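PDB 3BLX: isocitrate dehydrogenase [NAD] subunit 2, mitochondrial from Saccharomyces cerevisiae, which catalyses, as part of an IDH1/IDH2 octamer, the NAD-dependent oxidative decarboxylation of isocitrate to 2-oxoglutarate in the citric acid cycle and also binds mitochondrial mRNA leaders. Local coordinates for residues Gly33-Lys38 with Asp286-Asp291. Residues are numbered along the deposited sequence; the frame is centred on the assembly and turned at random.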
loop_
_atom_site.group_PDB
_atom_site.type_symbol
_atom_site.label_atom_id
_atom_site.label_comp_id
_atom_site.label_asym_id
_atom_site.label_seq_id
_atom_site.Cartn_x
_atom_site.Cartn_y
_atom_site.Cartn_z
ATOM N N GLY B 33 -21.381 -42.552 16.311
ATOM C CA GLY B 33 -22.458 -42.385 17.270
ATOM C C GLY B 33 -23.401 -43.568 17.330
ATOM O O GLY B 33 -23.531 -44.202 18.372
ATOM N N PRO B 34 -24.058 -43.879 16.207
ATOM C CA PRO B 34 -24.994 -45.006 16.124
ATOM C C PRO B 34 -24.473 -46.290 16.780
ATOM O O PRO B 34 -25.139 -46.780 17.680
ATOM C CB PRO B 34 -25.163 -45.204 14.618
ATOM C CG PRO B 34 -24.980 -43.855 14.060
ATOM C CD PRO B 34 -23.940 -43.179 14.916
ATOM N N GLU B 35 -23.321 -46.806 16.353
ATOM C CA GLU B 35 -22.827 -48.102 16.846
ATOM C C GLU B 35 -22.402 -48.082 18.307
ATOM O O GLU B 35 -22.408 -49.104 18.976
ATOM C CB GLU B 35 -21.699 -48.663 15.961
ATOM C CG GLU B 35 -20.830 -47.600 15.304
ATOM C CD GLU B 35 -19.944 -48.155 14.188
ATOM O OE1 GLU B 35 -19.715 -49.381 14.162
ATOM O OE2 GLU B 35 -19.478 -47.366 13.335
ATOM N N ILE B 36 -22.054 -46.915 18.815
ATOM C CA ILE B 36 -21.692 -46.809 20.214
ATOM C C ILE B 36 -22.940 -46.719 21.078
ATOM O O ILE B 36 -22.964 -47.193 22.198
ATOM C CB ILE B 36 -20.777 -45.613 20.438
ATOM C CG1 ILE B 36 -19.369 -45.968 20.000
ATOM C CG2 ILE B 36 -20.753 -45.197 21.879
ATOM C CD1 ILE B 36 -18.393 -44.862 20.284
ATOM N N SER B 37 -23.986 -46.108 20.548
ATOM C CA SER B 37 -25.243 -46.042 21.280
ATOM C C SER B 37 -25.866 -47.421 21.329
ATOM O O SER B 37 -26.494 -47.800 22.315
ATOM C CB SER B 37 -26.208 -45.066 20.607
ATOM O OG SER B 37 -25.653 -43.763 20.532
ATOM N N LYS B 38 -25.688 -48.173 20.245
ATOM C CA LYS B 38 -26.269 -49.508 20.136
ATOM C C LYS B 38 -25.703 -50.342 21.256
ATOM O O LYS B 38 -26.435 -51.043 21.937
ATOM C CB LYS B 38 -25.937 -50.136 18.780
ATOM C CG LYS B 38 -26.727 -51.391 18.420
ATOM C CD LYS B 38 -26.707 -51.589 16.913
ATOM C CE LYS B 38 -27.504 -52.796 16.504
ATOM N NZ LYS B 38 -26.685 -54.010 16.307
ATOM N N ASP B 286 -14.314 -41.289 9.636
ATOM C CA ASP B 286 -13.492 -42.143 8.807
ATOM C C ASP B 286 -13.314 -43.549 9.405
ATOM O O ASP B 286 -12.634 -44.394 8.822
ATOM C CB ASP B 286 -12.153 -41.440 8.563
ATOM C CG ASP B 286 -11.880 -40.310 9.581
ATOM O OD1 ASP B 286 -12.042 -40.531 10.813
ATOM O OD2 ASP B 286 -11.491 -39.198 9.140
ATOM N N ILE B 287 -13.934 -43.800 10.564
ATOM C CA ILE B 287 -13.920 -45.127 11.188
ATOM C C ILE B 287 -15.344 -45.594 11.472
ATOM O O ILE B 287 -15.578 -46.623 12.112
ATOM C CB ILE B 287 -13.067 -45.172 12.486
ATOM C CG1 ILE B 287 -12.605 -46.592 12.735
ATOM C CG2 ILE B 287 -13.834 -44.682 13.712
ATOM C CD1 ILE B 287 -12.032 -47.230 11.498
ATOM N N ALA B 288 -16.307 -44.832 10.978
ATOM C CA ALA B 288 -17.711 -45.187 11.147
ATOM C C ALA B 288 -18.123 -46.333 10.226
ATOM O O ALA B 288 -17.621 -46.466 9.101
ATOM C CB ALA B 288 -18.591 -43.989 10.917
ATOM N N GLY B 289 -19.041 -47.158 10.725
ATOM C CA GLY B 289 -19.528 -48.318 10.006
ATOM C C GLY B 289 -18.613 -49.518 10.103
ATOM O O GLY B 289 -19.091 -50.646 10.162
ATOM N N GLN B 290 -17.303 -49.266 10.125
ATOM C CA GLN B 290 -16.291 -50.325 10.124
ATOM C C GLN B 290 -16.238 -51.144 11.435
ATOM O O GLN B 290 -15.446 -52.077 11.557
ATOM C CB GLN B 290 -14.906 -49.758 9.761
ATOM C CG GLN B 290 -14.898 -48.803 8.569
ATOM C CD GLN B 290 -13.498 -48.327 8.208
ATOM O OE1 GLN B 290 -12.498 -48.908 8.639
ATOM N NE2 GLN B 290 -13.421 -47.268 7.408
ATOM N N ASP B 291 -17.087 -50.788 12.401
ATOM C CA ASP B 291 -17.182 -51.499 13.680
ATOM C C ASP B 291 -15.921 -51.426 14.559
ATOM O O ASP B 291 -15.643 -52.337 15.339
ATOM C CB ASP B 291 -17.550 -52.962 13.439
ATOM C CG ASP B 291 -18.495 -53.509 14.499
ATOM O OD1 ASP B 291 -18.130 -54.493 15.180
ATOM O OD2 ASP B 291 -19.605 -52.943 14.655
#
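E35 reaches across from the first turn of helix 33-45 to the backbone of G289, tying that helix to the surface loop between strand 275-279 and helix 296-309 in the isocitrate/isopropylmalate dehydrogenase fold. Its side chain is extended beyond CG (chi2 -166°), which carries the carboxylate away from the helix and into the bend of the loop. There E35 OE2 accepts a hydrogen bond from G289 N at 2.7 Å, with an N-H...O angle of 149°. The amide comes in on the syn side of OE2, 25° out of the carboxylate plane. G289 has a positive phi, and a side chain there would point away from the helix. Beside this bond, the methyl CB of A288 lies 4.2 Å from E35 OE2. With E35 cut back to an alanine, the G289 amide is likely to lose this acceptor and the bend a restraint on its position. The other oxygen, OE1, faces D291, whose CB points away although its carboxylate comes back nearer the helix. D291 OD1 is hydrogen-bonded by S344 OG of helix 343-352, and its carbonyl O by T342 OG1. D291 OD2 is left 3.6 Å from E35 OE1, two like charges that would probably repel; the D291 atom nearest E35 OE1 is CA, at 3.3 Å.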